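Local structure of LP04448p (Drosophila melanogaster, 4QMH) at residues C81-C92 and N120-G129; Y131-I140 and L155-L166. The protein probably binds tubulin through an array of TOG domains to drive microtubule polymerization, the fragment here being the fourth of them. One frame throughout, in Å; residues are numbered along the deposited sequence.

Contact 1 (C81-C92 and N120-G129); sequences CEQLATAMGAGC and NCINSFGEKG
The Phe125 ring is central to this contact, with the carbonyl oxygens of Cys81 and Cys92 at its edge, near the ring plane, and the sulfur of Cys92 approaching the ring obliquely. Cys81 O stands 3.4 Å from Phe125 CE1, while Cys92 O meets the ring from the side of CD2 and CE2. The methyl of Ala85 approaches obliquely, its CB 3.6 Å from Phe125 CE1, and Cys92 SG lies 4.4 Å from the centroid of the Phe125 ring, 37° off the normal, a sulfur-aromatic contact. That sulfur sits between its own backbone N and carbonyl carbon (chi1 71°), a turn that also brings it beside Gly129 N. Outside the pair, Phe103 of helix 96-106 meets the Phe125 ring edge-to-face. Replacing Phe125 by an alanine is likely to open a gap between the two segments, leaving the Ala85 methyl and the Cys92 sulfur without the ring they pack on.

Towards solvent, Lys128 lays its aliphatic chain along the neighbouring helix, with CD 3.3 Å from Ala85 O and CE near Thr86. The bend at the end of the chain then turns its ammonium back to its own helix, where NZ donates to Ser124 OG at 2.8 Å. Just past the end of helix 71-88, where Gly89 has a positive phi, Ala90 CA makes a CH...O contact with Lys128 O (3.3 Å). Helical segments 81-88 and 120-129 run almost parallel, 12° apart, with axes 9.4 Å apart at closest approach.

No direct hydrogen bond joins the two segments; one water links Glu82 OE1 to Asn120 ND2 and another links Ala90 O to Gly129 O. The chemistry is therefore that of apolar and sulfur-aromatic packing within a helical-repeat array, with water bridging the polar margins.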
loop_
_atom_site.group_PDB
_atom_site.type_symbol
_atom_site.label_atom_id
_atom_site.label_comp_id
_atom_site.label_asym_id
_atom_site.label_seq_id
_atom_site.Cartn_x
_atom_site.Cartn_y
_atom_site.Cartn_z
ATOM N N CYS A 81 -5.414 -9.870 7.235
ATOM C CA CYS A 81 -4.309 -9.743 6.294
ATOM C C CYS A 81 -2.977 -9.630 7.024
ATOM O O CYS A 81 -1.970 -10.133 6.548
ATOM C CB CYS A 81 -4.514 -8.557 5.348
ATOM S SG CYS A 81 -5.813 -8.839 4.150
ATOM N N GLU A 82 -2.970 -8.984 8.183
ATOM C CA GLU A 82 -1.737 -8.893 8.956
ATOM C C GLU A 82 -1.357 -10.285 9.450
ATOM O O GLU A 82 -0.192 -10.681 9.362
ATOM C CB GLU A 82 -1.858 -7.906 10.119
ATOM C CG GLU A 82 -0.503 -7.418 10.616
ATOM C CD GLU A 82 -0.608 -6.311 11.646
ATOM O OE1 GLU A 82 -1.560 -5.506 11.570
ATOM O OE2 GLU A 82 0.267 -6.251 12.536
ATOM N N GLN A 83 -2.355 -11.027 9.926
ATOM C CA GLN A 83 -2.168 -12.411 10.359
ATOM C C GLN A 83 -1.637 -13.262 9.199
ATOM O O GLN A 83 -0.743 -14.098 9.376
ATOM C CB GLN A 83 -3.498 -12.957 10.887
ATOM C CG GLN A 83 -3.504 -14.423 11.273
ATOM C CD GLN A 83 -4.901 -14.932 11.599
ATOM O OE1 GLN A 83 -5.903 -14.251 11.364
ATOM N NE2 GLN A 83 -4.973 -16.133 12.150
ATOM N N LEU A 84 -2.176 -13.038 8.006
ATOM C CA LEU A 84 -1.760 -13.800 6.842
ATOM C C LEU A 84 -0.296 -13.510 6.513
ATOM O O LEU A 84 0.481 -14.416 6.178
ATOM C CB LEU A 84 -2.670 -13.470 5.646
ATOM C CG LEU A 84 -2.589 -14.372 4.414
ATOM C CD1 LEU A 84 -3.262 -15.728 4.656
ATOM C CD2 LEU A 84 -3.233 -13.675 3.228
ATOM N N ALA A 85 0.096 -12.244 6.617
ATOM C CA ALA A 85 1.476 -11.873 6.316
ATOM C C ALA A 85 2.433 -12.610 7.240
ATOM O O ALA A 85 3.435 -13.172 6.801
ATOM C CB ALA A 85 1.668 -10.371 6.459
ATOM N N THR A 86 2.113 -12.595 8.526
ATOM C CA THR A 86 2.954 -13.245 9.520
ATOM C C THR A 86 3.072 -14.741 9.226
ATOM O O THR A 86 4.159 -15.309 9.293
ATOM C CB THR A 86 2.404 -13.007 10.936
ATOM O OG1 THR A 86 2.462 -11.600 11.232
ATOM C CG2 THR A 86 3.219 -13.792 11.969
ATOM N N ALA A 87 1.951 -15.366 8.890
ATOM C CA ALA A 87 1.932 -16.802 8.602
ATOM C C ALA A 87 2.700 -17.167 7.329
ATOM O O ALA A 87 3.269 -18.255 7.214
ATOM C CB ALA A 87 0.467 -17.298 8.504
ATOM N N MET A 88 2.725 -16.250 6.369
ATOM C CA MET A 88 3.249 -16.558 5.034
ATOM C C MET A 88 4.710 -16.154 4.861
ATOM O O MET A 88 5.407 -16.680 3.988
ATOM C CB MET A 88 2.385 -15.857 3.985
ATOM C CG MET A 88 2.253 -16.600 2.689
ATOM S SD MET A 88 1.070 -15.769 1.614
ATOM C CE MET A 88 -0.479 -16.527 2.072
ATOM N N GLY A 89 5.178 -15.224 5.686
ATOM C CA GLY A 89 6.549 -14.754 5.564
ATOM C C GLY A 89 6.798 -14.200 4.166
ATOM O O GLY A 89 5.959 -13.468 3.648
ATOM N N ALA A 90 7.933 -14.552 3.557
ATOM C CA ALA A 90 8.304 -14.002 2.243
ATOM C C ALA A 90 7.263 -14.266 1.155
ATOM O O ALA A 90 7.184 -13.533 0.175
ATOM C CB ALA A 90 9.666 -14.528 1.807
ATOM N N GLY A 91 6.472 -15.318 1.323
ATOM C CA GLY A 91 5.460 -15.661 0.344
ATOM C C GLY A 91 4.384 -14.604 0.206
ATOM O O GLY A 91 3.619 -14.617 -0.748
ATOM N N CYS A 92 4.298 -13.686 1.159
ATOM C CA CYS A 92 3.231 -12.697 1.092
ATOM C C CYS A 92 3.363 -11.780 -0.132
ATOM O O CYS A 92 2.373 -11.203 -0.563
ATOM C CB CYS A 92 3.108 -11.895 2.389
ATOM S SG CYS A 92 4.466 -10.737 2.676
ATOM N N ASN A 120 -0.013 -0.627 9.086
ATOM C CA ASN A 120 0.635 -1.797 9.669
ATOM C C ASN A 120 0.658 -2.978 8.714
ATOM O O ASN A 120 1.640 -3.711 8.647
ATOM C CB ASN A 120 -0.069 -2.198 10.961
ATOM C CG ASN A 120 0.156 -1.203 12.075
ATOM O OD1 ASN A 120 1.182 -0.525 12.121
ATOM N ND2 ASN A 120 -0.803 -1.113 12.988
ATOM N N CYS A 121 -0.439 -3.167 7.989
ATOM C CA CYS A 121 -0.481 -4.175 6.941
ATOM C C CYS A 121 0.560 -3.881 5.888
ATOM O O CYS A 121 1.297 -4.766 5.466
ATOM C CB CYS A 121 -1.838 -4.201 6.252
ATOM S SG CYS A 121 -3.023 -5.279 7.020
ATOM N N ILE A 122 0.585 -2.637 5.420
ATOM C CA ILE A 122 1.519 -2.272 4.382
ATOM C C ILE A 122 2.938 -2.564 4.836
ATOM O O ILE A 122 3.694 -3.224 4.137
ATOM C CB ILE A 122 1.390 -0.787 3.983
ATOM C CG1 ILE A 122 0.051 -0.559 3.267
ATOM C CG2 ILE A 122 2.553 -0.400 3.075
ATOM C CD1 ILE A 122 -0.334 0.916 3.067
ATOM N N ASN A 123 3.288 -2.088 6.024
ATOM C CA ASN A 123 4.660 -2.248 6.490
ATOM C C ASN A 123 5.005 -3.696 6.841
ATOM O O ASN A 123 6.152 -4.109 6.696
ATOM C CB ASN A 123 4.960 -1.281 7.638
ATOM C CG ASN A 123 5.079 0.154 7.156
ATOM O OD1 ASN A 123 5.567 0.407 6.054
ATOM N ND2 ASN A 123 4.615 1.097 7.966
ATOM N N SER A 124 4.012 -4.464 7.279
ATOM C CA SER A 124 4.235 -5.889 7.502
ATOM C C SER A 124 4.532 -6.620 6.202
ATOM O O SER A 124 5.489 -7.403 6.124
ATOM C CB SER A 124 3.053 -6.545 8.208
ATOM O OG SER A 124 3.333 -7.927 8.392
ATOM N N PHE A 125 3.718 -6.381 5.176
ATOM C CA PHE A 125 3.981 -6.976 3.879
ATOM C C PHE A 125 5.327 -6.501 3.341
ATOM O O PHE A 125 6.075 -7.278 2.752
ATOM C CB PHE A 125 2.858 -6.656 2.885
ATOM C CG PHE A 125 1.699 -7.624 2.945
ATOM C CD1 PHE A 125 0.826 -7.626 4.027
ATOM C CD2 PHE A 125 1.498 -8.542 1.922
ATOM C CE1 PHE A 125 -0.233 -8.525 4.079
ATOM C CE2 PHE A 125 0.441 -9.440 1.967
ATOM C CZ PHE A 125 -0.421 -9.430 3.051
ATOM N N GLY A 126 5.639 -5.226 3.553
ATOM C CA GLY A 126 6.889 -4.677 3.045
ATOM C C GLY A 126 8.102 -5.356 3.652
ATOM O O GLY A 126 9.024 -5.774 2.948
ATOM N N GLU A 127 8.098 -5.472 4.971
ATOM C CA GLU A 127 9.191 -6.114 5.688
ATOM C C GLU A 127 9.349 -7.591 5.341
ATOM O O GLU A 127 10.464 -8.083 5.181
ATOM C CB GLU A 127 8.984 -5.973 7.192
ATOM C CG GLU A 127 8.977 -4.529 7.692
ATOM C CD GLU A 127 10.262 -3.780 7.379
ATOM O OE1 GLU A 127 11.264 -4.427 7.003
ATOM O OE2 GLU A 127 10.270 -2.537 7.513
ATOM N N LYS A 128 8.230 -8.295 5.224
ATOM C CA LYS A 128 8.263 -9.739 5.041
ATOM C C LYS A 128 8.507 -10.156 3.598
ATOM O O LYS A 128 9.284 -11.075 3.329
ATOM C CB LYS A 128 6.969 -10.356 5.567
ATOM C CG LYS A 128 6.818 -10.188 7.055
ATOM C CD LYS A 128 5.454 -10.626 7.535
ATOM C CE LYS A 128 5.362 -10.548 9.045
ATOM N NZ LYS A 128 5.566 -9.163 9.546
ATOM N N GLY A 129 7.848 -9.480 2.662
ATOM C CA GLY A 129 7.923 -9.871 1.269
ATOM C C GLY A 129 8.779 -8.959 0.419
ATOM O O GLY A 129 9.066 -9.279 -0.735
HETATM O O HOH W 1 -2.323 -3.124 13.554
HETATM O O HOH W 2 9.758 -12.153 -1.006
#

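Contact 2 (Y131-I140 and L155-L166); sequences YKEFFESEMI and LWAWLADKLPGL. With SO4 (sulfate ion), chain B.
Trp158 swings its indole towards 131-140 with CG anti to the backbone N (chi1 -179°), and Tyr131, Phe134 and Phe135 meet it with CG beside their own backbone N. The outer rim of the indole is touched along its length: CZ2 lies in the plane of the Tyr131 ring, at its edge, 3.8 Å from Tyr131 CE2, CH2 touches Phe134 CD2 and Phe135 CZ, and CZ3 meets Ile140 CD1 at 3.8 Å. Lys162 CG lies 3.6 Å above one face of the indole, offset toward its rim. The six-membered ring of Trp158 is nearly parallel to Phe135 (12°) but slid so far that the two barely overlap, whereas Phe134 is inclined to it at 68°.

Phe135 also reaches Leu159 of helix 149-162 and, beyond it, Leu163 and Leu166: CE1 lies beside Leu159 CD2 at the ring edge, Leu163 CD2 approaches obliquely, and Phe135 CE2 is 3.6 Å from Leu166 CD1. The other methyl of Leu166, CD2, packs on Tyr131 CB. At the opposite end, Ile140 CG2 sits against Leu159 CD1 and, more loosely, Leu155 CD2.

Lys162, bent at chi2, crosses the tyrosine at about a right angle and gives Tyr131 OH a weak hydrogen bond from NZ (3.2 Å). The hydroxyl also lies within hydrogen-bonding distance of Glu127 OE2, its strongest partner, and of Asn123 OD1, two acceptors for its single proton, and Asn123 takes the indole N-H of Trp158. A sulfate, probably from the crystallisation liquor, accepts a nearly straight hydrogen bond from Tyr131 N to its O2 (2.8 Å) and a weak one from Lys132 N; Ser170 OG binds it too.

Phe134, Phe135 and Trp158 form an aromatic cluster, the kind of apolar packing between successive helices expected of the HEAT-repeat array of a TOG domain.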
loop_
_atom_site.group_PDB
_atom_site.type_symbol
_atom_site.label_atom_id
_atom_site.label_comp_id
_atom_site.label_asym_id
_atom_site.label_seq_id
_atom_site.Cartn_x
_atom_site.Cartn_y
_atom_site.Cartn_z
ATOM N N TYR A 131 9.598 -4.463 -0.228
ATOM C CA TYR A 131 8.824 -3.298 -0.612
ATOM C C TYR A 131 8.730 -3.179 -2.131
ATOM O O TYR A 131 7.954 -2.383 -2.652
ATOM C CB TYR A 131 9.457 -2.045 -0.011
ATOM C CG TYR A 131 9.154 -1.848 1.456
ATOM C CD1 TYR A 131 9.927 -2.456 2.440
ATOM C CD2 TYR A 131 8.095 -1.052 1.858
ATOM C CE1 TYR A 131 9.641 -2.263 3.790
ATOM C CE2 TYR A 131 7.808 -0.856 3.187
ATOM C CZ TYR A 131 8.579 -1.464 4.150
ATOM O OH TYR A 131 8.273 -1.264 5.482
ATOM N N LYS A 132 9.503 -3.994 -2.836
ATOM C CA LYS A 132 9.621 -3.891 -4.284
ATOM C C LYS A 132 8.274 -4.031 -4.977
ATOM O O LYS A 132 7.983 -3.307 -5.927
ATOM C CB LYS A 132 10.589 -4.960 -4.797
ATOM C CG LYS A 132 10.819 -4.946 -6.295
ATOM C CD LYS A 132 12.014 -5.828 -6.648
ATOM C CE LYS A 132 12.156 -6.018 -8.153
ATOM N NZ LYS A 132 11.108 -6.924 -8.699
ATOM N N GLU A 133 7.452 -4.965 -4.503
ATOM C CA GLU A 133 6.162 -5.215 -5.140
ATOM C C GLU A 133 5.163 -4.079 -5.000
ATOM O O GLU A 133 4.165 -4.060 -5.730
ATOM C CB GLU A 133 5.529 -6.520 -4.643
ATOM C CG GLU A 133 6.156 -7.765 -5.236
ATOM C CD GLU A 133 7.522 -8.028 -4.655
ATOM O OE1 GLU A 133 7.803 -7.527 -3.543
ATOM O OE2 GLU A 133 8.312 -8.740 -5.295
ATOM N N PHE A 134 5.408 -3.136 -4.087
ATOM C CA PHE A 134 4.502 -1.985 -3.925
ATOM C C PHE A 134 4.675 -0.973 -5.053
ATOM O O PHE A 134 3.784 -0.162 -5.325
ATOM C CB PHE A 134 4.761 -1.247 -2.606
ATOM C CG PHE A 134 4.435 -2.045 -1.371
ATOM C CD1 PHE A 134 3.392 -2.950 -1.360
ATOM C CD2 PHE A 134 5.175 -1.865 -0.213
ATOM C CE1 PHE A 134 3.102 -3.673 -0.210
ATOM C CE2 PHE A 134 4.888 -2.581 0.944
ATOM C CZ PHE A 134 3.855 -3.487 0.941
ATOM N N PHE A 135 5.851 -0.987 -5.674
ATOM C CA PHE A 135 6.230 0.027 -6.658
ATOM C C PHE A 135 6.093 -0.507 -8.079
ATOM O O PHE A 135 7.043 -0.514 -8.862
ATOM C CB PHE A 135 7.642 0.542 -6.350
ATOM C CG PHE A 135 7.723 1.255 -5.034
ATOM C CD1 PHE A 135 7.335 2.582 -4.934
ATOM C CD2 PHE A 135 8.135 0.594 -3.889
ATOM C CE1 PHE A 135 7.387 3.252 -3.706
ATOM C CE2 PHE A 135 8.171 1.247 -2.661
ATOM C CZ PHE A 135 7.798 2.587 -2.574
ATOM N N GLU A 136 4.875 -0.940 -8.384
ATOM C CA GLU A 136 4.527 -1.540 -9.656
ATOM C C GLU A 136 3.098 -1.171 -10.016
ATOM O O GLU A 136 2.255 -0.965 -9.138
ATOM C CB GLU A 136 4.642 -3.067 -9.585
ATOM C CG GLU A 136 6.050 -3.556 -9.264
ATOM C CD GLU A 136 6.320 -4.962 -9.791
ATOM O OE1 GLU A 136 5.449 -5.508 -10.490
ATOM O OE2 GLU A 136 7.403 -5.513 -9.511
ATOM N N SER A 137 2.848 -1.083 -11.317
ATOM C CA SER A 137 1.502 -0.982 -11.868
ATOM C C SER A 137 0.733 0.261 -11.454
ATOM O O SER A 137 -0.490 0.296 -11.561
ATOM C CB SER A 137 0.709 -2.245 -11.528
ATOM O OG SER A 137 1.365 -3.384 -12.054
ATOM N N GLU A 138 1.470 1.274 -11.002
ATOM C CA GLU A 138 0.901 2.561 -10.605
ATOM C C GLU A 138 -0.138 2.454 -9.500
ATOM O O GLU A 138 -1.060 3.253 -9.438
ATOM C CB GLU A 138 0.335 3.318 -11.812
ATOM C CG GLU A 138 1.432 3.684 -12.829
ATOM C CD GLU A 138 0.942 4.541 -14.001
ATOM O OE1 GLU A 138 -0.197 5.050 -13.968
ATOM O OE2 GLU A 138 1.713 4.709 -14.972
ATOM N N MET A 139 0.016 1.479 -8.616
ATOM C CA MET A 139 -0.911 1.370 -7.484
ATOM C C MET A 139 -0.870 2.608 -6.601
ATOM O O MET A 139 -1.908 3.140 -6.204
ATOM C CB MET A 139 -0.626 0.112 -6.667
ATOM C CG MET A 139 -0.984 -1.156 -7.423
ATOM S SD MET A 139 -0.620 -2.683 -6.525
ATOM C CE MET A 139 1.163 -2.662 -6.483
ATOM N N ILE A 140 0.335 3.070 -6.306
ATOM C CA ILE A 140 0.492 4.263 -5.477
ATOM C C ILE A 140 -0.027 5.522 -6.200
ATOM O O ILE A 140 -0.807 6.301 -5.638
ATOM C CB ILE A 140 1.953 4.390 -4.999
ATOM C CG1 ILE A 140 2.244 3.310 -3.946
ATOM C CG2 ILE A 140 2.239 5.773 -4.436
ATOM C CD1 ILE A 140 3.734 3.103 -3.677
ATOM N N LEU A 155 -0.200 8.817 2.683
ATOM C CA LEU A 155 0.605 8.184 1.640
ATOM C C LEU A 155 1.885 8.961 1.343
ATOM O O LEU A 155 2.955 8.369 1.185
ATOM C CB LEU A 155 -0.234 7.953 0.379
ATOM C CG LEU A 155 0.382 7.060 -0.692
ATOM C CD1 LEU A 155 1.053 5.815 -0.088
ATOM C CD2 LEU A 155 -0.684 6.675 -1.709
ATOM N N TRP A 156 1.804 10.288 1.290
ATOM C CA TRP A 156 3.027 11.070 1.168
ATOM C C TRP A 156 3.954 10.900 2.382
ATOM O O TRP A 156 5.173 10.901 2.238
ATOM C CB TRP A 156 2.733 12.555 0.916
ATOM C CG TRP A 156 2.292 12.847 -0.495
ATOM C CD1 TRP A 156 1.116 13.429 -0.881
ATOM C CD2 TRP A 156 3.016 12.567 -1.707
ATOM N NE1 TRP A 156 1.069 13.536 -2.247
ATOM C CE2 TRP A 156 2.215 13.009 -2.781
ATOM C CE3 TRP A 156 4.259 11.986 -1.986
ATOM C CZ2 TRP A 156 2.615 12.890 -4.117
ATOM C CZ3 TRP A 156 4.653 11.866 -3.309
ATOM C CH2 TRP A 156 3.833 12.318 -4.361
ATOM N N ALA A 157 3.390 10.753 3.578
ATOM C CA ALA A 157 4.226 10.557 4.762
ATOM C C ALA A 157 4.962 9.238 4.631
ATOM O O ALA A 157 6.136 9.130 4.968
ATOM C CB ALA A 157 3.376 10.547 6.020
ATOM N N TRP A 158 4.248 8.226 4.148
ATOM C CA TRP A 158 4.822 6.894 4.023
ATOM C C TRP A 158 5.914 6.892 2.968
ATOM O O TRP A 158 6.984 6.337 3.183
ATOM C CB TRP A 158 3.732 5.878 3.691
ATOM C CG TRP A 158 4.218 4.455 3.550
ATOM C CD1 TRP A 158 4.456 3.565 4.556
ATOM C CD2 TRP A 158 4.469 3.759 2.325
ATOM N NE1 TRP A 158 4.860 2.346 4.030
ATOM C CE2 TRP A 158 4.884 2.446 2.662
ATOM C CE3 TRP A 158 4.401 4.121 0.974
ATOM C CZ2 TRP A 158 5.218 1.499 1.697
ATOM C CZ3 TRP A 158 4.741 3.179 0.017
ATOM C CH2 TRP A 158 5.143 1.882 0.385
ATOM N N LEU A 159 5.658 7.527 1.831
ATOM C CA LEU A 159 6.681 7.609 0.797
ATOM C C LEU A 159 7.896 8.380 1.297
ATOM O O LEU A 159 9.029 7.993 1.029
ATOM C CB LEU A 159 6.125 8.256 -0.477
ATOM C CG LEU A 159 5.085 7.423 -1.240
ATOM C CD1 LEU A 159 4.330 8.284 -2.257
ATOM C CD2 LEU A 159 5.745 6.242 -1.930
ATOM N N ALA A 160 7.661 9.466 2.031
ATOM C CA ALA A 160 8.761 10.291 2.529
ATOM C C ALA A 160 9.607 9.503 3.516
ATOM O O ALA A 160 10.829 9.654 3.579
ATOM C CB ALA A 160 8.220 11.575 3.188
ATOM N N ASP A 161 8.943 8.638 4.271
ATOM C CA ASP A 161 9.581 7.828 5.294
ATOM C C ASP A 161 10.364 6.666 4.678
ATOM O O ASP A 161 11.471 6.370 5.113
ATOM C CB ASP A 161 8.520 7.311 6.274
ATOM C CG ASP A 161 9.114 6.495 7.410
ATOM O OD1 ASP A 161 10.145 6.917 7.972
ATOM O OD2 ASP A 161 8.544 5.431 7.740
ATOM N N LYS A 162 9.798 6.026 3.657
ATOM C CA LYS A 162 10.344 4.763 3.164
ATOM C C LYS A 162 11.304 4.888 1.982
ATOM O O LYS A 162 12.313 4.172 1.927
ATOM C CB LYS A 162 9.206 3.798 2.799
ATOM C CG LYS A 162 8.330 3.392 3.971
ATOM C CD LYS A 162 9.096 2.564 4.988
ATOM C CE LYS A 162 8.199 2.142 6.140
ATOM N NZ LYS A 162 8.958 1.389 7.181
ATOM N N LEU A 163 11.011 5.779 1.035
ATOM C CA LEU A 163 11.852 5.869 -0.168
ATOM C C LEU A 163 13.340 6.131 0.109
ATOM O O LEU A 163 14.196 5.551 -0.554
ATOM C CB LEU A 163 11.323 6.916 -1.147
ATOM C CG LEU A 163 10.078 6.525 -1.934
ATOM C CD1 LEU A 163 9.581 7.725 -2.741
ATOM C CD2 LEU A 163 10.382 5.344 -2.843
ATOM N N PRO A 164 13.657 7.016 1.065
ATOM C CA PRO A 164 15.094 7.270 1.241
ATOM C C PRO A 164 15.882 6.037 1.714
ATOM O O PRO A 164 17.097 5.972 1.495
ATOM C CB PRO A 164 15.124 8.386 2.298
ATOM C CG PRO A 164 13.805 9.089 2.134
ATOM C CD PRO A 164 12.827 7.972 1.821
ATOM N N GLY A 165 15.206 5.064 2.324
ATOM C CA GLY A 165 15.890 3.898 2.860
ATOM C C GLY A 165 15.832 2.659 1.987
ATOM O O GLY A 165 16.337 1.597 2.362
ATOM N N LEU A 166 15.208 2.790 0.822
ATOM C CA LEU A 166 15.090 1.683 -0.120
ATOM C C LEU A 166 16.183 1.789 -1.172
ATOM O O LEU A 166 16.382 2.852 -1.762
ATOM C CB LEU A 166 13.711 1.695 -0.797
ATOM C CG LEU A 166 12.511 1.324 0.080
ATOM C CD1 LEU A 166 11.198 1.464 -0.676
ATOM C CD2 LEU A 166 12.666 -0.088 0.639
HETATM S S SO4 B . 13.034 -4.761 -0.381
HETATM O O1 SO4 B . 13.444 -6.111 0.017
HETATM O O2 SO4 B . 12.241 -4.152 0.679
HETATM O O3 SO4 B . 14.225 -3.932 -0.598
HETATM O O4 SO4 B . 12.259 -4.847 -1.620
#

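Contacts 1 and 2 lie in series along the chain, the first closing before the second opens, with their centres 16 Å apart. Helix 112-129 joins them: it supplies the second segment of contact 1, and the chain running from its end towards helix 139-145 supplies the first segment of contact 2. The two also touch directly, as Asn123 of helix 112-129 bridges them through its side chain, while Ile122 O packs on Phe134 CZ. Helices 71-88, 112-129 and 149-162 are thereby connected one after the next, which gives continuous side-to-side packing through the middle of this elongated, all-helical TOG domain.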